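Local coordinates for protein peptidase M3B, oligoendopeptidase F (Enterococcus faecium, PDB 2QR4) that probably hydrolyses peptide bonds in oligopeptides, as a zinc-dependent metallopeptidase of the M3 family, at residues Q206-F211 and L459-L464; G216-G221 and H495-Y500; A443-F448 and G469-K474. All blocks are in the same frame, centred on the assembly; numbering follows the deposited sequence.

Contact 1 of 3, residues Q206-F211 and L459-L464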
loop_
_atom_site.group_PDB
_atom_site.type_symbol
_atom_site.label_atom_id
_atom_site.label_comp_id
_atom_site.label_asym_id
_atom_site.label_seq_id
_atom_site.Cartn_x
_atom_site.Cartn_y
_atom_site.Cartn_z
ATOM N N GLN A 206 -6.213 -8.685 15.599
ATOM C CA GLN A 206 -7.350 -8.136 14.880
ATOM C C GLN A 206 -6.957 -7.617 13.496
ATOM O O GLN A 206 -7.707 -7.769 12.532
ATOM C CB GLN A 206 -7.970 -6.990 15.667
ATOM C CG GLN A 206 -9.366 -6.602 15.188
ATOM C CD GLN A 206 -9.798 -5.263 15.749
ATOM O OE1 GLN A 206 -9.378 -4.857 16.848
ATOM N NE2 GLN A 206 -10.633 -4.560 15.002
ATOM N N PHE A 207 -5.784 -7.003 13.394
ATOM C CA PHE A 207 -5.400 -6.357 12.144
ATOM C C PHE A 207 -4.336 -7.118 11.368
ATOM O O PHE A 207 -3.623 -6.527 10.560
ATOM C CB PHE A 207 -4.975 -4.897 12.368
ATOM C CG PHE A 207 -6.097 -4.017 12.821
ATOM C CD1 PHE A 207 -6.844 -3.301 11.912
ATOM C CD2 PHE A 207 -6.428 -3.934 14.159
ATOM C CE1 PHE A 207 -7.892 -2.500 12.325
ATOM C CE2 PHE A 207 -7.465 -3.132 14.576
ATOM C CZ PHE A 207 -8.204 -2.421 13.653
ATOM N N ARG A 208 -4.265 -8.430 11.578
ATOM C CA ARG A 208 -3.213 -9.238 10.960
ATOM C C ARG A 208 -3.311 -9.324 9.435
ATOM O O ARG A 208 -2.293 -9.423 8.741
ATOM C CB ARG A 208 -3.181 -10.627 11.569
ATOM C CG ARG A 208 -4.456 -11.423 11.408
ATOM C CD ARG A 208 -4.330 -12.722 12.188
ATOM N NE ARG A 208 -5.367 -13.673 11.837
ATOM C CZ ARG A 208 -6.643 -13.550 12.188
ATOM N NH1 ARG A 208 -7.513 -14.479 11.827
ATOM N NH2 ARG A 208 -7.051 -12.505 12.903
ATOM N N ASN A 209 -4.534 -9.292 8.929
ATOM C CA ASN A 209 -4.791 -9.295 7.495
ATOM C C ASN A 209 -4.313 -7.992 6.831
ATOM O O ASN A 209 -3.727 -8.009 5.755
ATOM C CB ASN A 209 -6.283 -9.490 7.219
ATOM C CG ASN A 209 -6.832 -10.794 7.784
ATOM O OD1 ASN A 209 -7.806 -10.787 8.525
ATOM N ND2 ASN A 209 -6.229 -11.911 7.415
ATOM N N THR A 210 -4.558 -6.862 7.484
ATOM C CA THR A 210 -4.124 -5.568 6.963
ATOM C C THR A 210 -2.599 -5.469 6.879
ATOM O O THR A 210 -2.042 -5.096 5.843
ATOM C CB THR A 210 -4.682 -4.435 7.823
ATOM O OG1 THR A 210 -6.106 -4.546 7.841
ATOM C CG2 THR A 210 -4.275 -3.061 7.265
ATOM N N PHE A 211 -1.932 -5.833 7.966
ATOM C CA PHE A 211 -0.477 -5.886 7.999
ATOM C C PHE A 211 0.136 -6.893 7.016
ATOM O O PHE A 211 1.168 -6.615 6.406
ATOM C CB PHE A 211 -0.011 -6.182 9.410
ATOM C CG PHE A 211 -0.189 -5.035 10.359
ATOM C CD1 PHE A 211 0.371 -3.794 10.083
ATOM C CD2 PHE A 211 -0.895 -5.198 11.537
ATOM C CE1 PHE A 211 0.238 -2.737 10.970
ATOM C CE2 PHE A 211 -1.041 -4.135 12.422
ATOM C CZ PHE A 211 -0.473 -2.908 12.131
ATOM N N LEU A 459 1.394 -15.080 0.856
ATOM C CA LEU A 459 1.727 -14.670 2.194
ATOM C C LEU A 459 0.494 -14.191 2.949
ATOM O O LEU A 459 0.425 -13.039 3.353
ATOM C CB LEU A 459 2.746 -13.547 2.107
ATOM C CG LEU A 459 4.221 -13.942 2.220
ATOM C CD1 LEU A 459 4.510 -15.309 1.668
ATOM C CD2 LEU A 459 5.119 -12.909 1.583
ATOM N N THR A 460 -0.474 -15.071 3.169
ATOM C CA THR A 460 -1.629 -14.706 3.997
ATOM C C THR A 460 -1.212 -14.541 5.469
ATOM O O THR A 460 -0.196 -15.109 5.905
ATOM C CB THR A 460 -2.687 -15.812 3.929
ATOM O OG1 THR A 460 -2.129 -17.012 4.478
ATOM C CG2 THR A 460 -3.114 -16.077 2.472
ATOM N N SER A 461 -2.001 -13.814 6.254
ATOM C CA SER A 461 -1.727 -13.755 7.689
ATOM C C SER A 461 -1.664 -15.121 8.341
ATOM O O SER A 461 -0.874 -15.325 9.269
ATOM C CB SER A 461 -2.726 -12.882 8.443
ATOM O OG SER A 461 -4.040 -13.312 8.216
ATOM N N GLU A 462 -2.496 -16.055 7.884
ATOM C CA GLU A 462 -2.480 -17.394 8.487
ATOM C C GLU A 462 -1.108 -18.034 8.259
ATOM O O GLU A 462 -0.476 -18.508 9.189
ATOM C CB GLU A 462 -3.593 -18.290 7.935
ATOM C CG GLU A 462 -3.775 -19.634 8.701
ATOM C CD GLU A 462 -4.933 -20.498 8.147
ATOM O OE1 GLU A 462 -4.683 -21.654 7.724
ATOM O OE2 GLU A 462 -6.096 -20.020 8.110
ATOM N N TYR A 463 -0.649 -18.033 7.014
ATOM C CA TYR A 463 0.608 -18.663 6.682
ATOM C C TYR A 463 1.782 -17.965 7.369
ATOM O O TYR A 463 2.717 -18.612 7.844
ATOM C CB TYR A 463 0.820 -18.637 5.177
ATOM C CG TYR A 463 2.060 -19.364 4.753
ATOM C CD1 TYR A 463 2.218 -20.716 5.035
ATOM C CD2 TYR A 463 3.079 -18.708 4.083
ATOM C CE1 TYR A 463 3.359 -21.401 4.642
ATOM C CE2 TYR A 463 4.223 -19.383 3.682
ATOM C CZ TYR A 463 4.354 -20.731 3.958
ATOM O OH TYR A 463 5.485 -21.415 3.569
ATOM N N LEU A 464 1.739 -16.643 7.407
ATOM C CA LEU A 464 2.827 -15.868 8.033
ATOM C C LEU A 464 2.902 -16.206 9.524
ATOM O O LEU A 464 3.979 -16.431 10.077
ATOM C CB LEU A 464 2.592 -14.368 7.838
ATOM C CG LEU A 464 3.415 -13.465 6.904
ATOM C CD1 LEU A 464 4.391 -14.172 5.999
ATOM C CD2 LEU A 464 2.515 -12.572 6.124
#
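Ser461 pushes its short side chain into the angle between Arg208 and Asn209, and almost all of this small contact hangs on that one residue. Its CB rests on the backbone at the start of helix 208-228, 3.5 Å from Arg208 O, and lies alongside the base of the arginine chain, where Arg208 CG is 3.7 Å from Ser461 CB. Arg208 carries its CG between the backbone N and the carbonyl carbon (chi1 60°), a torsion that stands the aliphatic part against Ser461 before the chain runs on, extended as far as NE. The guanidinium finds its hydrogen bond outside the contact: NH2 gives to Glu205 O, in the last turn of the preceding helix. Ser461 OG also lies between its backbone N and carbonyl carbon (chi1 56°) and comes close to the end of Asn209, whose amide orientation is uncertain. Just before Ser461, Thr460 is the N-cap of helix 461-476: Tyr463 N donates to Thr460 OG1 over 3.1 Å and nearly straight, at 166°. This capping bond closes the first turn, in which Ser461 sits. Behind the contact stands the second subunit, whose Asp160 takes hydrogen bonds from Thr210 and Gln206, while Phe207 meets its own counterpart there. The arrangement is that of two helix N-termini meeting through their opening turns, in an all-helical region beside the dimer interface, where the backbones come close at the serine, Asn209 CA being 5.4 Å from Ser461 CA.

Contact 2 of 3, residues G216-G221 and H495-Y500; sequences GTHIKG and HFYYNY
His218 reaches out of helix 208-228 and sets its imidazole against the backbone of Phe496, Tyr497 and Tyr498, which curls around it. With CG anti to the backbone N (chi1 -174°), the ring stretches directly toward the loop that precedes helix 503-520. NE2 donates to Tyr498 O over 2.8 Å in a nearly straight bond (172°), the acceptor lying in the ring plane and the donor in the carbonyl plane. Tyr497 O is also close, 3.1 Å from His218 NE2, but at too poor an angle to share the bond. The tight part is imidazole on loop backbone, with His218 CD2 3.6 Å from both Phe496 O and Tyr497 CA. A further contact comes from Tyr497 CD1, over one face of the imidazole and 4.1 Å from His218 CG. Tyr497 is itself held, by a stack on Phe153 and a hydrogen bond between its OH and Thr214 OG1. The other side is looser: Tyr498 gives the contact its carbonyl, yet its CB points away from the helix and the residue is exposed; His495 CA lies 4.1 Å above the plane of the Tyr498 ring, offset toward its rim. Chemically, the bond requires a proton on NE2 of His218, tying the helix to the loop through a main-chain carbonyl, without using the Tyr498 ring.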
loop_
_atom_site.group_PDB
_atom_site.type_symbol
_atom_site.label_atom_id
_atom_site.label_comp_id
_atom_site.label_asym_id
_atom_site.label_seq_id
_atom_site.Cartn_x
_atom_site.Cartn_y
_atom_site.Cartn_z
ATOM N N GLY A 216 3.296 -7.838 2.749
ATOM C CA GLY A 216 3.239 -8.542 1.468
ATOM C C GLY A 216 3.500 -7.675 0.239
ATOM O O GLY A 216 4.285 -8.043 -0.642
ATOM N N THR A 217 2.854 -6.514 0.172
ATOM C CA THR A 217 3.089 -5.593 -0.942
ATOM C C THR A 217 4.557 -5.136 -0.985
ATOM O O THR A 217 5.185 -5.083 -2.049
ATOM C CB THR A 217 2.176 -4.379 -0.833
ATOM O OG1 THR A 217 0.805 -4.813 -0.812
ATOM C CG2 THR A 217 2.405 -3.456 -2.011
ATOM N N HIS A 218 5.096 -4.826 0.190
ATOM C CA HIS A 218 6.468 -4.345 0.318
ATOM C C HIS A 218 7.414 -5.399 -0.209
ATOM O O HIS A 218 8.334 -5.098 -0.968
ATOM C CB HIS A 218 6.810 -4.064 1.796
ATOM C CG HIS A 218 8.146 -3.436 1.993
ATOM N ND1 HIS A 218 8.417 -2.138 1.601
ATOM C CD2 HIS A 218 9.284 -3.910 2.551
ATOM C CE1 HIS A 218 9.669 -1.844 1.907
ATOM N NE2 HIS A 218 10.218 -2.901 2.481
ATOM N N ILE A 219 7.172 -6.640 0.208
ATOM C CA ILE A 219 7.977 -7.786 -0.216
ATOM C C ILE A 219 7.871 -8.048 -1.726
ATOM O O ILE A 219 8.886 -8.225 -2.405
ATOM C CB ILE A 219 7.612 -9.011 0.625
ATOM C CG1 ILE A 219 8.285 -8.880 2.000
ATOM C CG2 ILE A 219 8.025 -10.282 -0.059
ATOM C CD1 ILE A 219 7.639 -9.724 3.017
ATOM N N LYS A 220 6.649 -8.013 -2.252
ATOM C CA LYS A 220 6.424 -8.077 -3.689
ATOM C C LYS A 220 7.245 -7.060 -4.487
ATOM O O LYS A 220 7.787 -7.390 -5.539
ATOM C CB LYS A 220 4.932 -7.912 -4.010
ATOM C CG LYS A 220 4.246 -9.222 -4.196
ATOM C CD LYS A 220 2.722 -9.097 -4.326
ATOM C CE LYS A 220 2.075 -10.442 -4.045
ATOM N NZ LYS A 220 2.966 -11.550 -4.572
ATOM N N GLY A 221 7.337 -5.830 -3.992
ATOM C CA GLY A 221 8.117 -4.779 -4.678
ATOM C C GLY A 221 9.602 -5.085 -4.753
ATOM O O GLY A 221 10.231 -4.844 -5.795
ATOM N N HIS A 495 11.256 -3.141 11.051
ATOM C CA HIS A 495 12.440 -3.458 10.259
ATOM C C HIS A 495 12.146 -4.318 9.059
ATOM O O HIS A 495 12.947 -4.362 8.127
ATOM C CB HIS A 495 13.523 -4.096 11.117
ATOM C CG HIS A 495 14.155 -3.136 12.070
ATOM N ND1 HIS A 495 13.717 -2.979 13.369
ATOM C CD2 HIS A 495 15.163 -2.250 11.902
ATOM C CE1 HIS A 495 14.448 -2.053 13.966
ATOM N NE2 HIS A 495 15.334 -1.599 13.099
ATOM N N PHE A 496 10.997 -4.986 9.066
ATOM C CA PHE A 496 10.627 -5.816 7.928
ATOM C C PHE A 496 10.245 -4.970 6.731
ATOM O O PHE A 496 10.133 -5.501 5.632
ATOM C CB PHE A 496 9.478 -6.749 8.273
ATOM C CG PHE A 496 9.875 -7.893 9.141
ATOM C CD1 PHE A 496 11.157 -8.432 9.052
ATOM C CD2 PHE A 496 8.969 -8.450 10.034
ATOM C CE1 PHE A 496 11.530 -9.508 9.846
ATOM C CE2 PHE A 496 9.336 -9.521 10.841
ATOM C CZ PHE A 496 10.616 -10.056 10.738
ATOM N N TYR A 497 10.018 -3.671 6.960
ATOM C CA TYR A 497 9.731 -2.688 5.885
ATOM C C TYR A 497 10.999 -1.935 5.427
ATOM O O TYR A 497 10.931 -0.922 4.727
ATOM C CB TYR A 497 8.658 -1.669 6.328
ATOM C CG TYR A 497 7.302 -2.289 6.565
ATOM C CD1 TYR A 497 6.367 -2.387 5.529
ATOM C CD2 TYR A 497 6.960 -2.807 7.820
ATOM C CE1 TYR A 497 5.119 -2.961 5.741
ATOM C CE2 TYR A 497 5.708 -3.392 8.041
ATOM C CZ TYR A 497 4.793 -3.457 6.999
ATOM O OH TYR A 497 3.571 -4.050 7.201
ATOM N N TYR A 498 12.157 -2.419 5.847
ATOM C CA TYR A 498 13.408 -1.939 5.290
ATOM C C TYR A 498 13.721 -2.902 4.156
ATOM O O TYR A 498 12.817 -3.318 3.431
ATOM C CB TYR A 498 14.496 -1.937 6.354
ATOM C CG TYR A 498 14.300 -0.856 7.401
ATOM C CD1 TYR A 498 13.041 -0.315 7.645
ATOM C CD2 TYR A 498 15.366 -0.381 8.151
ATOM C CE1 TYR A 498 12.845 0.673 8.598
ATOM C CE2 TYR A 498 15.182 0.612 9.114
ATOM C CZ TYR A 498 13.917 1.129 9.327
ATOM O OH TYR A 498 13.730 2.107 10.269
ATOM N N ASN A 499 14.977 -3.288 4.006
ATOM C CA ASN A 499 15.357 -4.138 2.884
ATOM C C ASN A 499 16.571 -4.998 3.252
ATOM O O ASN A 499 17.704 -4.697 2.883
ATOM C CB ASN A 499 15.656 -3.260 1.653
ATOM C CG ASN A 499 15.734 -4.056 0.360
ATOM O OD1 ASN A 499 15.372 -5.233 0.316
ATOM N ND2 ASN A 499 16.212 -3.414 -0.701
ATOM N N TYR A 500 16.336 -6.062 3.994
ATOM C CA TYR A 500 17.435 -6.886 4.456
ATOM C C TYR A 500 18.419 -6.073 5.292
ATOM O O TYR A 500 19.616 -6.022 5.018
ATOM C CB TYR A 500 18.132 -7.521 3.267
ATOM C CG TYR A 500 17.387 -8.708 2.722
ATOM C CD1 TYR A 500 17.476 -9.949 3.341
ATOM C CD2 TYR A 500 16.601 -8.598 1.591
ATOM C CE1 TYR A 500 16.801 -11.036 2.846
ATOM C CE2 TYR A 500 15.928 -9.690 1.084
ATOM C CZ TYR A 500 16.033 -10.908 1.716
ATOM O OH TYR A 500 15.375 -12.010 1.211
#

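Contact 3 of 3, residues A443-F448 and G469-K474; sequences AEFEHF and GKLNAK
Leu471 splits its two methyl groups between neighbouring residues of the facing helix. CD1 lies against the carboxylate end of Glu444, 3.6 Å from Glu444 CD, and CD2 packs on Phe445, 3.7 Å from Phe445 CB, touching the ring obliquely. One turn on, Lys474 comes from the opposite direction to Glu444 and closes a salt bridge, Lys474 NZ to Glu444 OE2, at 2.7 Å. The lysine chain bends at chi3 (84°), which brings the ammonium to the syn side of that oxygen, 19° out of the carboxylate plane. Asn257 stands in the next shell and serves both partners: its OD1 accepts from Lys474 NZ and its ND2 gives to Glu444 OE1. Tyr475 OH also bonds to OE1, so both carboxylate oxygens are engaged and the rotation of the group is set. On the apolar side, the Phe445 ring is met edge-to-face by Tyr468 and touched by Trp490. Further out, the axes of segments 443-448 and 469-474 come within 11.1 Å, their directions 150° apart, a spacing bridged by side chains. This is an antiparallel helical hairpin, helix 418-454 turning back into helix 461-476, with an apolar Leu471-Phe445 contact beside a salt bridge.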
loop_
_atom_site.group_PDB
_atom_site.type_symbol
_atom_site.label_atom_id
_atom_site.label_comp_id
_atom_site.label_asym_id
_atom_site.label_seq_id
_atom_site.Cartn_x
_atom_site.Cartn_y
_atom_site.Cartn_z
ATOM N N ALA A 443 16.021 -11.977 10.728
ATOM C CA ALA A 443 16.682 -12.041 9.428
ATOM C C ALA A 443 16.273 -13.288 8.674
ATOM O O ALA A 443 16.129 -13.265 7.444
ATOM C CB ALA A 443 18.206 -11.963 9.556
ATOM N N GLU A 444 16.093 -14.373 9.419
ATOM C CA GLU A 444 15.668 -15.643 8.846
ATOM C C GLU A 444 14.232 -15.544 8.331
ATOM O O GLU A 444 13.930 -16.028 7.238
ATOM C CB GLU A 444 15.814 -16.787 9.861
ATOM C CG GLU A 444 15.602 -18.195 9.251
ATOM C CD GLU A 444 15.947 -19.347 10.215
ATOM O OE1 GLU A 444 16.543 -19.117 11.289
ATOM O OE2 GLU A 444 15.628 -20.502 9.889
ATOM N N PHE A 445 13.357 -14.897 9.102
ATOM C CA PHE A 445 11.976 -14.723 8.674
ATOM C C PHE A 445 11.901 -13.788 7.477
ATOM O O PHE A 445 11.164 -14.038 6.521
ATOM C CB PHE A 445 11.095 -14.213 9.810
ATOM C CG PHE A 445 9.625 -14.409 9.566
ATOM C CD1 PHE A 445 9.087 -15.684 9.498
ATOM C CD2 PHE A 445 8.778 -13.314 9.393
ATOM C CE1 PHE A 445 7.732 -15.871 9.261
ATOM C CE2 PHE A 445 7.421 -13.488 9.164
ATOM C CZ PHE A 445 6.895 -14.768 9.096
ATOM N N GLU A 446 12.673 -12.713 7.505
ATOM C CA GLU A 446 12.664 -11.795 6.368
ATOM C C GLU A 446 12.997 -12.526 5.082
ATOM O O GLU A 446 12.306 -12.376 4.075
ATOM C CB GLU A 446 13.610 -10.619 6.574
ATOM C CG GLU A 446 13.647 -9.657 5.399
ATOM C CD GLU A 446 14.346 -8.330 5.729
ATOM O OE1 GLU A 446 15.150 -8.286 6.685
ATOM O OE2 GLU A 446 14.091 -7.326 5.023
ATOM N N HIS A 447 14.040 -13.348 5.118
ATOM C CA HIS A 447 14.444 -14.058 3.918
ATOM C C HIS A 447 13.379 -15.070 3.516
ATOM O O HIS A 447 13.067 -15.211 2.332
ATOM C CB HIS A 447 15.802 -14.736 4.094
ATOM C CG HIS A 447 16.409 -15.188 2.805
ATOM N ND1 HIS A 447 16.954 -16.443 2.636
ATOM C CD2 HIS A 447 16.538 -14.557 1.614
ATOM C CE1 HIS A 447 17.409 -16.561 1.402
ATOM N NE2 HIS A 447 17.169 -15.431 0.760
ATOM N N PHE A 448 12.827 -15.768 4.507
ATOM C CA PHE A 448 11.753 -16.747 4.283
ATOM C C PHE A 448 10.566 -16.112 3.543
ATOM O O PHE A 448 10.034 -16.695 2.607
ATOM C CB PHE A 448 11.326 -17.364 5.618
ATOM C CG PHE A 448 10.043 -18.156 5.561
ATOM C CD1 PHE A 448 10.055 -19.501 5.227
ATOM C CD2 PHE A 448 8.828 -17.559 5.878
ATOM C CE1 PHE A 448 8.876 -20.243 5.204
ATOM C CE2 PHE A 448 7.634 -18.291 5.840
ATOM C CZ PHE A 448 7.664 -19.639 5.512
ATOM N N GLY A 469 5.175 -18.465 14.248
ATOM C CA GLY A 469 5.043 -19.319 15.432
ATOM C C GLY A 469 6.044 -20.466 15.475
ATOM O O GLY A 469 6.653 -20.730 16.518
ATOM N N LYS A 470 6.235 -21.151 14.349
ATOM C CA LYS A 470 7.151 -22.300 14.332
ATOM C C LYS A 470 8.604 -21.889 14.517
ATOM O O LYS A 470 9.354 -22.543 15.247
ATOM C CB LYS A 470 6.997 -23.116 13.046
ATOM C CG LYS A 470 5.815 -24.057 13.089
ATOM C CD LYS A 470 5.306 -24.429 11.703
ATOM C CE LYS A 470 4.015 -25.254 11.844
ATOM N NZ LYS A 470 3.769 -26.096 10.652
ATOM N N LEU A 471 8.986 -20.798 13.859
ATOM C CA LEU A 471 10.357 -20.300 13.900
ATOM C C LEU A 471 10.669 -19.853 15.324
ATOM O O LEU A 471 11.759 -20.098 15.845
ATOM C CB LEU A 471 10.524 -19.131 12.917
ATOM C CG LEU A 471 11.902 -18.497 12.730
ATOM C CD1 LEU A 471 12.855 -19.454 12.051
ATOM C CD2 LEU A 471 11.790 -17.215 11.917
ATOM N N ASN A 472 9.691 -19.227 15.966
ATOM C CA ASN A 472 9.876 -18.777 17.337
ATOM C C ASN A 472 10.161 -19.946 18.280
ATOM O O ASN A 472 11.046 -19.860 19.133
ATOM C CB ASN A 472 8.657 -17.991 17.820
ATOM C CG ASN A 472 8.991 -17.062 18.979
ATOM O OD1 ASN A 472 9.627 -16.029 18.805
ATOM N ND2 ASN A 472 8.560 -17.431 20.162
ATOM N N ALA A 473 9.424 -21.039 18.103
ATOM C CA ALA A 473 9.544 -22.216 18.962
ATOM C C ALA A 473 10.876 -22.901 18.729
ATOM O O ALA A 473 11.485 -23.407 19.670
ATOM C CB ALA A 473 8.381 -23.200 18.701
ATOM N N LYS A 474 11.320 -22.911 17.469
ATOM C CA LYS A 474 12.627 -23.458 17.104
ATOM C C LYS A 474 13.734 -22.681 17.820
ATOM O O LYS A 474 14.677 -23.262 18.349
ATOM C CB LYS A 474 12.839 -23.365 15.583
ATOM C CG LYS A 474 14.158 -23.979 15.075
ATOM C CD LYS A 474 14.322 -23.921 13.535
ATOM C CE LYS A 474 14.889 -22.556 13.096
ATOM N NZ LYS A 474 15.326 -22.495 11.653
#

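How the contacts relate
The three contacts form a closed circuit. Contacts 1 and 2 share helix 208-228, contacts 1 and 3 share helix 461-476, and contacts 2 and 3 are joined by a probable hydrogen bond from Tyr500 N to Glu446 OE2. Contact 1 lies about 24 Å from the centre of the chain, measured centre to centre, yet is buried, with the second subunit beside it; contact 2, at about 14 Å, lies nearest the chain centre, though Tyr498 is exposed; it too touches the second subunit. Contact 3 is partly buried and meets no other chain. The chemistry follows: a serine against the arginine chain and backbone in contact 1, ring to main-chain carbonyl in contact 2, and an ion pair beside apolar packing in contact 3.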